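Local coordinates for protein putative alpha-L-fucosidase (Bacteroides thetaiotaomicron, PDB 4H41) that is a putative alpha-L-fucosidase with a TIM-barrel fold that probably takes part in the breakdown of host glycans, at residues Lys28-Asp40 with Glu298-Glu312. Residues are numbered along the deposited sequence; the frame is centred on the assembly and turned at random.
Sequences KNNGLKITGTFLD and EAAKRAGYDKAITFE
Strands 34-39 and 307-310, the first and last of an eight-stranded parallel TIM barrel, meet here and close the cylinder. Thr35 N reaches Ala308 O at 2.9 Å, and the parallel pairing continues as Thr310 N bonds to Gly36 O and Phe38 N to Thr310 O at 3.0 Å in a nearly straight bond (165°). Gly36, without a side chain, lets Ile309 CG2 lie against its CA. At the start of the strands a water bridges Lys33 O, Thr35 OG1 and Ala308 N, while Lys307, its chain bent at the last torsion, curls NZ onto Thr35 OG1 at 2.8 Å and also pairs with Asp69. Leu32 lays CD2 against Tyr305 CB (3.7 Å) and CG against the small Ala308 CB; farther out, the aliphatic parts of Lys301 and Glu298 pack on the 30-32 backbone, and a water links Lys301 NZ to Asn29 OD1 and Gly31 O. At the other end Phe38 CE2 touches Ile309 CD1 at 3.6 Å, and Phe38 CB meets Phe311 CD2, the Phe38 and Phe311 side chains crossing at about a right angle. Asp40 OD1 lies at the edge of the Phe311 ring, the carboxylate standing 81° from the ring plane. Glu312, following a cis peptide, bends at chi2 (-123°) to bring OE2 to Asp40 N at 2.8 Å, while OE1 bonds His315; Asp40 OD2 is hydrogen-bonded to Ser43 OG. Backbone bonds thus seal the barrel seam, and these bonds fix both buried acids in orientation at the C-terminal end of the strands, where TIM-barrel enzymes place their active sites.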
loop_
_atom_site.group_PDB
_atom_site.type_symbol
_atom_site.label_atom_id
_atom_site.label_comp_id
_atom_site.label_asym_id
_atom_site.label_seq_id
_atom_site.Cartn_x
_atom_site.Cartn_y
_atom_site.Cartn_z
ATOM N N LYS B 28 12.682 28.054 -11.178
ATOM C CA LYS B 28 12.285 26.927 -12.021
ATOM C C LYS B 28 13.497 26.382 -12.800
ATOM O O LYS B 28 14.528 27.047 -12.916
ATOM C CB LYS B 28 11.159 27.330 -12.967
ATOM C CG LYS B 28 11.623 28.299 -14.067
ATOM C CD LYS B 28 10.501 29.092 -14.680
ATOM C CE LYS B 28 11.058 30.001 -15.764
ATOM N NZ LYS B 28 9.990 30.709 -16.517
ATOM N N ASN B 29 13.364 25.171 -13.301
ATOM C CA ASN B 29 14.392 24.463 -14.092
ATOM C C ASN B 29 15.756 24.576 -13.446
ATOM O O ASN B 29 16.737 24.852 -14.113
ATOM C CB ASN B 29 14.451 25.001 -15.546
ATOM C CG ASN B 29 15.321 24.136 -16.434
ATOM O OD1 ASN B 29 15.479 22.925 -16.177
ATOM N ND2 ASN B 29 15.940 24.734 -17.434
ATOM N N ASN B 30 15.837 24.300 -12.152
ATOM C CA ASN B 30 17.076 24.482 -11.403
ATOM C C ASN B 30 17.605 23.173 -10.863
ATOM O O ASN B 30 18.421 23.176 -9.962
ATOM C CB ASN B 30 16.792 25.511 -10.296
ATOM C CG ASN B 30 17.998 25.959 -9.503
ATOM O OD1 ASN B 30 19.073 26.172 -10.046
ATOM N ND2 ASN B 30 17.810 26.238 -8.235
ATOM N N GLY B 31 17.235 22.063 -11.501
ATOM C CA GLY B 31 17.726 20.736 -11.173
ATOM C C GLY B 31 18.079 20.022 -12.461
ATOM O O GLY B 31 17.730 20.438 -13.556
ATOM N N LEU B 32 18.760 18.957 -12.342
ATOM C CA LEU B 32 19.134 18.155 -13.485
ATOM C C LEU B 32 17.913 17.390 -13.945
ATOM O O LEU B 32 17.294 16.696 -13.138
ATOM C CB LEU B 32 20.266 17.223 -13.049
ATOM C CG LEU B 32 20.878 16.288 -14.061
ATOM C CD1 LEU B 32 21.347 17.019 -15.298
ATOM C CD2 LEU B 32 22.024 15.560 -13.434
ATOM N N LYS B 33 17.565 17.486 -15.224
ATOM C CA LYS B 33 16.390 16.777 -15.720
ATOM C C LYS B 33 16.661 15.297 -15.770
ATOM O O LYS B 33 17.786 14.889 -16.136
ATOM C CB LYS B 33 16.008 17.264 -17.109
ATOM C CG LYS B 33 15.525 18.712 -17.125
ATOM C CD LYS B 33 15.280 19.211 -18.568
ATOM C CE LYS B 33 15.089 20.710 -18.650
ATOM N NZ LYS B 33 15.287 21.243 -20.036
ATOM N N ILE B 34 15.601 14.497 -15.566
ATOM C CA ILE B 34 15.671 13.027 -15.675
ATOM C C ILE B 34 15.616 12.669 -17.160
ATOM O O ILE B 34 14.655 13.018 -17.850
ATOM C CB ILE B 34 14.532 12.367 -14.844
ATOM C CG1 ILE B 34 14.842 12.538 -13.340
ATOM C CG2 ILE B 34 14.420 10.874 -15.169
ATOM C CD1 ILE B 34 13.690 12.327 -12.465
ATOM N N THR B 35 16.642 12.037 -17.662
ATOM C CA THR B 35 16.697 11.661 -19.072
ATOM C C THR B 35 16.848 10.147 -19.264
ATOM O O THR B 35 16.983 9.688 -20.385
ATOM C CB THR B 35 17.810 12.420 -19.801
ATOM O OG1 THR B 35 19.053 12.073 -19.191
ATOM C CG2 THR B 35 17.556 13.930 -19.851
ATOM N N GLY B 36 16.757 9.389 -18.192
ATOM C CA GLY B 36 16.744 7.940 -18.249
ATOM C C GLY B 36 15.875 7.346 -17.177
ATOM O O GLY B 36 15.624 7.964 -16.130
ATOM N N THR B 37 15.338 6.128 -17.440
ATOM C CA THR B 37 14.595 5.417 -16.428
ATOM C C THR B 37 14.891 3.961 -16.505
ATOM O O THR B 37 15.125 3.415 -17.595
ATOM C CB THR B 37 13.073 5.646 -16.525
ATOM O OG1 THR B 37 12.423 4.979 -15.428
ATOM C CG2 THR B 37 12.495 5.193 -17.826
ATOM N N PHE B 38 14.865 3.326 -15.338
ATOM C CA PHE B 38 14.819 1.888 -15.274
ATOM C C PHE B 38 13.469 1.439 -15.744
ATOM O O PHE B 38 12.479 2.189 -15.703
ATOM C CB PHE B 38 15.079 1.344 -13.883
ATOM C CG PHE B 38 16.526 1.485 -13.488
ATOM C CD1 PHE B 38 17.467 0.539 -13.882
ATOM C CD2 PHE B 38 16.964 2.585 -12.769
ATOM C CE1 PHE B 38 18.798 0.651 -13.496
ATOM C CE2 PHE B 38 18.313 2.707 -12.391
ATOM C CZ PHE B 38 19.225 1.750 -12.775
ATOM N N LEU B 39 13.443 0.204 -16.186
ATOM C CA LEU B 39 12.274 -0.585 -16.530
ATOM C C LEU B 39 12.343 -1.681 -15.500
ATOM O O LEU B 39 13.252 -2.505 -15.584
ATOM C CB LEU B 39 12.357 -1.122 -17.977
ATOM C CG LEU B 39 12.600 -0.115 -19.083
ATOM C CD1 LEU B 39 13.015 -0.827 -20.348
ATOM C CD2 LEU B 39 11.394 0.747 -19.298
ATOM N N ASP B 40 11.411 -1.733 -14.534
ATOM C CA ASP B 40 11.528 -2.623 -13.392
ATOM C C ASP B 40 11.126 -4.055 -13.690
ATOM O O ASP B 40 10.119 -4.559 -13.187
ATOM C CB ASP B 40 10.730 -2.074 -12.213
ATOM C CG ASP B 40 11.010 -2.819 -10.919
ATOM O OD1 ASP B 40 12.159 -3.287 -10.733
ATOM O OD2 ASP B 40 10.090 -2.912 -10.090
ATOM N N GLU B 298 18.107 19.233 -7.756
ATOM C CA GLU B 298 18.784 20.514 -7.559
ATOM C C GLU B 298 20.214 20.279 -7.038
ATOM O O GLU B 298 21.140 20.941 -7.473
ATOM C CB GLU B 298 18.004 21.439 -6.619
ATOM C CG GLU B 298 16.766 21.993 -7.289
ATOM C CD GLU B 298 15.848 22.817 -6.410
ATOM O OE1 GLU B 298 16.110 22.923 -5.186
ATOM O OE2 GLU B 298 14.840 23.335 -6.948
ATOM N N ALA B 299 20.388 19.366 -6.098
ATOM C CA ALA B 299 21.713 19.034 -5.574
ATOM C C ALA B 299 22.603 18.429 -6.673
ATOM O O ALA B 299 23.792 18.743 -6.744
ATOM C CB ALA B 299 21.577 18.078 -4.418
ATOM N N ALA B 300 22.040 17.561 -7.532
ATOM C CA ALA B 300 22.828 16.965 -8.617
ATOM C C ALA B 300 23.334 18.032 -9.575
ATOM O O ALA B 300 24.480 17.979 -10.034
ATOM C CB ALA B 300 21.996 15.939 -9.370
ATOM N N LYS B 301 22.478 19.004 -9.901
ATOM C CA LYS B 301 22.868 20.105 -10.779
ATOM C C LYS B 301 23.949 20.978 -10.107
ATOM O O LYS B 301 24.905 21.366 -10.776
ATOM C CB LYS B 301 21.697 20.960 -11.183
ATOM C CG LYS B 301 22.036 21.902 -12.337
ATOM C CD LYS B 301 20.826 22.681 -12.851
ATOM C CE LYS B 301 21.128 23.474 -14.100
ATOM N NZ LYS B 301 19.893 24.168 -14.627
ATOM N N ARG B 302 23.818 21.274 -8.808
ATOM C CA ARG B 302 24.845 22.061 -8.093
ATOM C C ARG B 302 26.197 21.356 -8.110
ATOM O O ARG B 302 27.229 22.013 -8.136
ATOM C CB ARG B 302 24.465 22.304 -6.633
ATOM C CG ARG B 302 23.367 23.325 -6.412
ATOM C CD ARG B 302 23.330 23.765 -4.957
ATOM N NE ARG B 302 22.966 22.693 -4.036
ATOM C CZ ARG B 302 21.729 22.313 -3.728
ATOM N NH1 ARG B 302 20.681 22.925 -4.257
ATOM N NH2 ARG B 302 21.531 21.354 -2.847
ATOM N N ALA B 303 26.201 20.030 -8.037
ATOM C CA ALA B 303 27.447 19.251 -8.036
ATOM C C ALA B 303 27.990 19.000 -9.442
ATOM O O ALA B 303 29.054 18.413 -9.570
ATOM C CB ALA B 303 27.224 17.941 -7.328
ATOM N N GLY B 304 27.286 19.420 -10.491
ATOM C CA GLY B 304 27.770 19.248 -11.850
ATOM C C GLY B 304 27.616 17.845 -12.415
ATOM O O GLY B 304 28.390 17.439 -13.270
ATOM N N TYR B 305 26.577 17.114 -12.017
ATOM C CA TYR B 305 26.374 15.757 -12.512
ATOM C C TYR B 305 26.059 15.729 -14.000
ATOM O O TYR B 305 25.487 16.670 -14.528
ATOM C CB TYR B 305 25.271 15.082 -11.726
ATOM C CG TYR B 305 25.716 14.456 -10.435
ATOM C CD1 TYR B 305 26.625 15.094 -9.595
ATOM C CD2 TYR B 305 25.164 13.261 -10.000
ATOM C CE1 TYR B 305 27.063 14.495 -8.417
ATOM C CE2 TYR B 305 25.538 12.687 -8.793
ATOM C CZ TYR B 305 26.509 13.297 -8.012
ATOM O OH TYR B 305 26.946 12.698 -6.862
ATOM N N ASP B 306 26.417 14.644 -14.665
ATOM C CA ASP B 306 26.291 14.484 -16.109
ATOM C C ASP B 306 24.935 14.056 -16.532
ATOM O O ASP B 306 24.569 14.367 -17.641
ATOM C CB ASP B 306 27.315 13.430 -16.633
ATOM C CG ASP B 306 28.721 13.762 -16.233
ATOM O OD1 ASP B 306 29.124 14.915 -16.431
ATOM O OD2 ASP B 306 29.369 12.915 -15.600
ATOM N N LYS B 307 24.259 13.214 -15.755
ATOM C CA LYS B 307 22.951 12.692 -16.123
ATOM C C LYS B 307 22.158 12.277 -14.923
ATOM O O LYS B 307 22.717 11.837 -13.912
ATOM C CB LYS B 307 23.112 11.452 -17.054
ATOM C CG LYS B 307 21.844 10.999 -17.799
ATOM C CD LYS B 307 22.115 9.713 -18.619
ATOM C CE LYS B 307 21.000 9.289 -19.557
ATOM N NZ LYS B 307 20.704 10.305 -20.590
ATOM N N ALA B 308 20.827 12.414 -15.018
ATOM C CA ALA B 308 19.929 11.896 -13.979
ATOM C C ALA B 308 19.070 10.814 -14.604
ATOM O O ALA B 308 18.477 11.004 -15.667
ATOM C CB ALA B 308 19.067 12.978 -13.366
ATOM N N ILE B 309 19.010 9.683 -13.946
ATOM C CA ILE B 309 18.115 8.590 -14.308
ATOM C C ILE B 309 17.213 8.389 -13.099
ATOM O O ILE B 309 17.496 8.932 -12.032
ATOM C CB ILE B 309 18.872 7.311 -14.743
ATOM C CG1 ILE B 309 19.595 6.637 -13.546
ATOM C CG2 ILE B 309 19.843 7.648 -15.892
ATOM C CD1 ILE B 309 20.268 5.300 -13.904
ATOM N N THR B 310 16.151 7.586 -13.221
ATOM C CA THR B 310 15.301 7.321 -12.074
ATOM C C THR B 310 14.865 5.882 -12.007
ATOM O O THR B 310 14.590 5.255 -13.034
ATOM C CB THR B 310 14.026 8.245 -12.120
ATOM O OG1 THR B 310 13.247 8.095 -10.925
ATOM C CG2 THR B 310 13.104 7.948 -13.315
ATOM N N PHE B 311 14.776 5.387 -10.792
ATOM C CA PHE B 311 13.992 4.206 -10.425
ATOM C C PHE B 311 12.724 4.822 -9.816
ATOM O O PHE B 311 12.797 5.369 -8.719
ATOM C CB PHE B 311 14.711 3.271 -9.462
ATOM C CG PHE B 311 13.948 1.982 -9.275
ATOM C CD1 PHE B 311 12.870 1.917 -8.409
ATOM C CD2 PHE B 311 14.196 0.888 -10.095
ATOM C CE1 PHE B 311 12.079 0.787 -8.331
ATOM C CE2 PHE B 311 13.416 -0.260 -10.003
ATOM C CZ PHE B 311 12.366 -0.306 -9.113
ATOM N N GLU B 312 11.569 4.797 -10.485
ATOM C CA GLU B 312 11.280 4.183 -11.780
ATOM C C GLU B 312 10.102 4.899 -12.381
ATOM O O GLU B 312 9.100 5.087 -11.688
ATOM C CB GLU B 312 10.959 2.687 -11.599
ATOM C CG GLU B 312 10.872 1.923 -12.910
ATOM C CD GLU B 312 9.583 1.179 -13.225
ATOM O OE1 GLU B 312 8.550 1.496 -12.600
ATOM O OE2 GLU B 312 9.594 0.301 -14.120
HETATM O O HOH W 1 18.055 22.261 -15.435
HETATM O O HOH W 2 20.686 23.561 -8.516
HETATM O O HOH W 3 14.991 25.997 -7.382
HETATM O O HOH W 4 20.007 26.363 -12.726
HETATM O O HOH W 5 19.848 13.946 -17.293
#